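Long-range contacts in aminopeptidase Y (Arg Lys Leu preference) (Bacillus subtilis, PDB 6HC7), which hydrolyses peptides from the N-terminal end, releasing single amino acids such as arginine, lysine and leucine, and binds two zinc ions per subunit: residues A332-V337 with S362-Q367; E40-A45 with A274-S279. All blocks are in the same frame, centred on the assembly; numbering follows the deposited sequence.

In the fold
Starting at the N terminus, the chain first passes through E40-A45, just ahead of helix 45-59, and then runs 228 residues, including the PA domain, before A274-S279 at the end of helix 260-277 returns to meet it. Contact 2 closes that long loop and ties the N-terminal lead-in to the peptidase M28 region. Contact 1 follows in series and closes a short loop of 24 residues, just over half of them in helix 346-358, between two neighbouring strands. The two loops neither nest nor cross, and the contact centres lie about 23 Å apart. Helix 412-430, much later in the chain, touches side chains of both: L421 meets L363, and Y427 meets L41.

Contact 1 of 2, residues A332-V337 with S362-Q367; sequences ASELYV and SLSLTQ
Y336 sets its ring obliquely against S364 and T366: CE2 passes 4.1 Å from S364 CB, and the methyl CG2 of T366 comes to 3.4 Å from Y336 CD2. With the ring carbon CG turned anti to the carbonyl carbon (chi1 -74°), CD2 and CE2 of the ring are brought alongside T366 CG2 and S364 CB, while T366 OG1 bonds to E394. Next to Y336, E334 reaches across from the start of its strand. Its CG is anti to the backbone N (chi1 -155°) and a bend at chi2 brings the carboxylate over the S362-S364 backbone. OE1 stops 2.8 Å from S364 OG, at an angle too poor for a hydrogen bond, and OE2 lies 3.1 Å from S362 CB. Replacing E334 with an alanine would probably strip the carboxylate's cover from this side of S362 and leave S364 OG without its close polar neighbour.

On the face carrying L335, V337, L363 and L365 the contact is apolar. V337 spreads its two methyls between the leucines, CG2 lying 4.2 Å from L363 CD2 and CG1 4.4 Å from L365 CD1. W348 of helix 346-358 packs against all three of these side chains. Between the two faces the backbones are laced by four hydrogen bonds. L335 N reaches S362 O at 3.0 Å, and V337 N meets S364 O at 2.8 Å, nearly straight at 170° about the hydrogen; S364 N and T366 N give to L335 O and V337 O in turn. Strand 334-339 also pairs antiparallel with 382-389, whereas 363-367 has it as its one strand partner. This is the parallel pair of a beta-alpha-beta unit, strand 334-339, helix 346-358, strand 363-367, in the peptidase M28 region.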
loop_
_atom_site.group_PDB
_atom_site.type_symbol
_atom_site.label_atom_id
_atom_site.label_comp_id
_atom_site.label_asym_id
_atom_site.label_seq_id
_atom_site.Cartn_x
_atom_site.Cartn_y
_atom_site.Cartn_z
ATOM N N ALA A 332 -9.763 16.688 5.631
ATOM C CA ALA A 332 -8.567 15.971 6.068
ATOM C C ALA A 332 -7.388 16.911 6.294
ATOM O O ALA A 332 -6.442 16.894 5.523
ATOM C CB ALA A 332 -8.198 14.907 5.051
ATOM N N SER A 333 -7.435 17.711 7.357
ATOM C CA SER A 333 -6.480 18.814 7.527
ATOM C C SER A 333 -5.430 18.604 8.630
ATOM O O SER A 333 -4.530 19.417 8.779
ATOM C CB SER A 333 -7.242 20.111 7.806
ATOM O OG SER A 333 -7.799 20.083 9.111
ATOM N N GLU A 334 -5.560 17.530 9.400
ATOM C CA GLU A 334 -4.552 17.139 10.384
ATOM C C GLU A 334 -3.491 16.154 9.795
ATOM O O GLU A 334 -3.831 15.056 9.358
ATOM C CB GLU A 334 -5.252 16.509 11.592
ATOM C CG GLU A 334 -4.494 16.590 12.903
ATOM C CD GLU A 334 -4.277 18.028 13.395
ATOM O OE1 GLU A 334 -3.475 18.211 14.337
ATOM O OE2 GLU A 334 -4.898 18.968 12.849
ATOM N N LEU A 335 -2.217 16.552 9.782
ATOM C CA LEU A 335 -1.120 15.673 9.362
ATOM C C LEU A 335 -0.719 14.724 10.478
ATOM O O LEU A 335 -0.199 15.148 11.492
ATOM C CB LEU A 335 0.086 16.506 8.929
ATOM C CG LEU A 335 1.270 15.879 8.187
ATOM C CD1 LEU A 335 0.793 14.941 7.089
ATOM C CD2 LEU A 335 2.134 16.985 7.578
ATOM N N TYR A 336 -0.956 13.437 10.296
ATOM C CA TYR A 336 -0.649 12.468 11.330
ATOM C C TYR A 336 0.705 11.821 11.124
ATOM O O TYR A 336 1.089 11.519 9.998
ATOM C CB TYR A 336 -1.733 11.393 11.395
ATOM C CG TYR A 336 -3.003 11.890 12.030
ATOM C CD1 TYR A 336 -3.955 12.568 11.281
ATOM C CD2 TYR A 336 -3.238 11.713 13.392
ATOM C CE1 TYR A 336 -5.123 13.037 11.868
ATOM C CE2 TYR A 336 -4.395 12.177 13.986
ATOM C CZ TYR A 336 -5.334 12.842 13.218
ATOM O OH TYR A 336 -6.491 13.310 13.795
ATOM N N VAL A 337 1.420 11.623 12.228
ATOM C CA VAL A 337 2.689 10.928 12.235
ATOM C C VAL A 337 2.476 9.588 12.914
ATOM O O VAL A 337 2.357 9.506 14.138
ATOM C CB VAL A 337 3.779 11.741 12.964
ATOM C CG1 VAL A 337 5.103 11.001 12.953
ATOM C CG2 VAL A 337 3.921 13.116 12.329
ATOM N N SER A 362 -1.158 21.875 13.137
ATOM C CA SER A 362 -1.979 20.697 12.861
ATOM C C SER A 362 -1.175 19.397 12.706
ATOM O O SER A 362 -1.407 18.633 11.772
ATOM C CB SER A 362 -2.817 20.946 11.606
ATOM O OG SER A 362 -3.757 21.980 11.834
ATOM N N LEU A 363 -0.251 19.138 13.629
ATOM C CA LEU A 363 0.580 17.934 13.569
ATOM C C LEU A 363 0.328 17.047 14.783
ATOM O O LEU A 363 0.281 17.533 15.909
ATOM C CB LEU A 363 2.055 18.326 13.474
ATOM C CG LEU A 363 3.091 17.288 13.051
ATOM C CD1 LEU A 363 4.002 17.948 12.065
ATOM C CD2 LEU A 363 3.897 16.833 14.227
ATOM N N SER A 364 0.146 15.749 14.576
ATOM C CA SER A 364 -0.177 14.895 15.705
ATOM C C SER A 364 0.496 13.543 15.628
ATOM O O SER A 364 0.516 12.901 14.582
ATOM C CB SER A 364 -1.694 14.703 15.816
ATOM O OG SER A 364 -2.374 15.913 15.509
ATOM N N LEU A 365 1.049 13.110 16.743
ATOM C CA LEU A 365 1.535 11.754 16.821
ATOM C C LEU A 365 0.328 10.880 16.994
ATOM O O LEU A 365 -0.657 11.313 17.573
ATOM C CB LEU A 365 2.507 11.553 17.983
ATOM C CG LEU A 365 3.041 10.124 18.160
ATOM C CD1 LEU A 365 4.022 9.744 17.040
ATOM C CD2 LEU A 365 3.671 9.929 19.544
ATOM N N THR A 366 0.397 9.660 16.481
ATOM C CA THR A 366 -0.622 8.678 16.754
ATOM C C THR A 366 -0.041 7.334 16.394
ATOM O O THR A 366 1.064 7.268 15.861
ATOM C CB THR A 366 -1.928 8.944 15.962
ATOM O OG1 THR A 366 -2.897 7.941 16.289
ATOM C CG2 THR A 366 -1.672 8.912 14.469
ATOM N N GLN A 367 -0.778 6.272 16.707
ATOM C CA GLN A 367 -0.414 4.916 16.317
ATOM C C GLN A 367 -0.928 4.584 14.913
ATOM O O GLN A 367 -1.986 5.054 14.501
ATOM C CB GLN A 367 -0.962 3.909 17.328
ATOM C CG GLN A 367 -0.394 2.482 17.198
ATOM C CD GLN A 367 -1.044 1.646 16.071
ATOM O OE1 GLN A 367 -2.094 2.011 15.530
ATOM N NE2 GLN A 367 -0.400 0.531 15.706
#

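Contact 2 of 2, residues E40-A45 with A274-S279; sequences ELPFKA and ARVLKS. With SO4 (sulfate ion), chain F.
V276 pushes its two methyls into an inverse gamma turn centred on P42, closed by F43 N bonding to L41 O, just ahead of helix 45-59. With CG1 anti to the backbone N (chi1 169°), the valine points that branch at L41 CD2 and P42 CD, each 3.8 Å away, while CG2 lies 3.5 Å from P42 O. The leucine and valine side chains cross at about a right angle.

R275 comes to the same carbonyl from the last turns of helix 260-277. Bends at chi2 and chi3 swing its guanidinium over to the loop, where NH1 gives a hydrogen bond of 3.2 Å to P42 O, which sits 22° out of the guanidinium plane. NH1 also forms a salt bridge with E272, whose OE2 accepts a bond from the N of K44, the N-cap residue of helix 45-59. K44 passes obliquely by, its CG 3.5 Å from R275 NH1. A sulfate, probably from the crystallisation liquor, lies near K278 NZ and takes up another edge of the guanidinium: R275 NE donates in plane to its O2 at 3.2 Å, with 166° at the hydrogen.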
loop_
_atom_site.group_PDB
_atom_site.type_symbol
_atom_site.label_atom_id
_atom_site.label_comp_id
_atom_site.label_asym_id
_atom_site.label_seq_id
_atom_site.Cartn_x
_atom_site.Cartn_y
_atom_site.Cartn_z
ATOM N N GLU A 40 17.658 28.024 2.970
ATOM C CA GLU A 40 16.594 27.953 1.969
ATOM C C GLU A 40 16.253 26.516 1.544
ATOM O O GLU A 40 17.082 25.801 0.961
ATOM C CB GLU A 40 17.000 28.783 0.738
ATOM C CG GLU A 40 16.128 28.606 -0.498
ATOM C CD GLU A 40 14.868 29.433 -0.432
ATOM O OE1 GLU A 40 14.311 29.768 -1.503
ATOM O OE2 GLU A 40 14.435 29.748 0.696
ATOM N N LEU A 41 15.022 26.107 1.829
ATOM C CA LEU A 41 14.536 24.796 1.427
ATOM C C LEU A 41 13.344 24.959 0.480
ATOM O O LEU A 41 12.196 24.835 0.903
ATOM C CB LEU A 41 14.162 23.965 2.663
ATOM C CG LEU A 41 15.355 23.623 3.563
ATOM C CD1 LEU A 41 14.912 22.956 4.849
ATOM C CD2 LEU A 41 16.363 22.743 2.820
ATOM N N PRO A 42 13.624 25.222 -0.813
ATOM C CA PRO A 42 12.611 25.562 -1.824
ATOM C C PRO A 42 11.828 24.357 -2.362
ATOM O O PRO A 42 11.952 24.012 -3.541
ATOM C CB PRO A 42 13.444 26.197 -2.940
ATOM C CG PRO A 42 14.761 25.466 -2.867
ATOM C CD PRO A 42 14.978 25.135 -1.399
ATOM N N PHE A 43 11.030 23.728 -1.505
ATOM C CA PHE A 43 10.153 22.634 -1.938
ATOM C C PHE A 43 9.045 23.139 -2.864
ATOM O O PHE A 43 8.208 23.939 -2.447
ATOM C CB PHE A 43 9.523 21.922 -0.733
ATOM C CG PHE A 43 8.792 20.661 -1.097
ATOM C CD1 PHE A 43 7.458 20.701 -1.498
ATOM C CD2 PHE A 43 9.432 19.444 -1.050
ATOM C CE1 PHE A 43 6.792 19.556 -1.839
ATOM C CE2 PHE A 43 8.765 18.292 -1.386
ATOM C CZ PHE A 43 7.445 18.347 -1.790
ATOM N N LYS A 44 9.029 22.654 -4.101
ATOM C CA LYS A 44 8.037 23.109 -5.079
ATOM C C LYS A 44 6.951 22.053 -5.315
ATOM O O LYS A 44 7.190 21.049 -6.006
ATOM C CB LYS A 44 8.713 23.460 -6.414
ATOM C CG LYS A 44 9.938 24.373 -6.313
ATOM C CD LYS A 44 9.592 25.858 -6.355
ATOM C CE LYS A 44 10.773 26.674 -6.894
ATOM N NZ LYS A 44 11.273 26.144 -8.212
ATOM N N ALA A 45 5.761 22.289 -4.761
ATOM C CA ALA A 45 4.667 21.320 -4.863
ATOM C C ALA A 45 4.234 21.095 -6.311
ATOM O O ALA A 45 3.706 20.025 -6.640
ATOM C CB ALA A 45 3.476 21.755 -4.028
ATOM N N ALA A 274 14.203 14.921 -2.543
ATOM C CA ALA A 274 15.551 14.564 -2.951
ATOM C C ALA A 274 16.152 15.708 -3.758
ATOM O O ALA A 274 17.341 15.986 -3.640
ATOM C CB ALA A 274 15.567 13.277 -3.753
ATOM N N ARG A 275 15.322 16.380 -4.554
ATOM C CA ARG A 275 15.776 17.483 -5.403
ATOM C C ARG A 275 16.225 18.694 -4.584
ATOM O O ARG A 275 17.224 19.341 -4.903
ATOM C CB ARG A 275 14.674 17.908 -6.378
ATOM C CG ARG A 275 15.039 19.105 -7.249
ATOM C CD ARG A 275 13.886 20.083 -7.353
ATOM N NE ARG A 275 14.354 21.459 -7.504
ATOM C CZ ARG A 275 13.813 22.505 -6.885
ATOM N NH1 ARG A 275 12.780 22.322 -6.072
ATOM N NH2 ARG A 275 14.299 23.732 -7.077
ATOM N N VAL A 276 15.488 19.003 -3.526
ATOM C CA VAL A 276 15.878 20.091 -2.637
ATOM C C VAL A 276 17.117 19.734 -1.812
ATOM O O VAL A 276 18.023 20.550 -1.638
ATOM C CB VAL A 276 14.740 20.453 -1.687
ATOM C CG1 VAL A 276 15.244 21.392 -0.592
ATOM C CG2 VAL A 276 13.593 21.069 -2.464
ATOM N N LEU A 277 17.149 18.504 -1.317
ATOM C CA LEU A 277 18.233 18.049 -0.466
ATOM C C LEU A 277 19.474 17.715 -1.291
ATOM O O LEU A 277 20.542 17.439 -0.744
ATOM C CB LEU A 277 17.786 16.839 0.345
ATOM C CG LEU A 277 16.613 17.088 1.299
ATOM C CD1 LEU A 277 16.221 15.790 1.996
ATOM C CD2 LEU A 277 16.963 18.170 2.296
ATOM N N LYS A 278 19.325 17.758 -2.611
ATOM C CA LYS A 278 20.429 17.481 -3.520
ATOM C C LYS A 278 21.674 18.332 -3.233
ATOM O O LYS A 278 22.803 17.851 -3.316
ATOM C CB LYS A 278 19.974 17.698 -4.971
ATOM C CG LYS A 278 21.006 17.343 -6.019
ATOM C CD LYS A 278 21.198 18.476 -7.020
ATOM C CE LYS A 278 19.973 18.675 -7.898
ATOM N NZ LYS A 278 20.232 19.787 -8.848
ATOM N N SER A 279 21.467 19.591 -2.885
ATOM C CA SER A 279 22.581 20.519 -2.747
ATOM C C SER A 279 22.751 20.988 -1.304
ATOM O O SER A 279 23.137 22.136 -1.044
ATOM C CB SER A 279 22.372 21.713 -3.682
ATOM O OG SER A 279 21.016 22.141 -3.685
HETATM S S SO4 F . 17.562 22.577 -10.182
HETATM O O1 SO4 F . 16.635 23.716 -10.228
HETATM O O2 SO4 F . 17.049 21.520 -9.309
HETATM O O3 SO4 F . 17.722 22.046 -11.535
HETATM O O4 SO4 F . 18.865 23.011 -9.660
#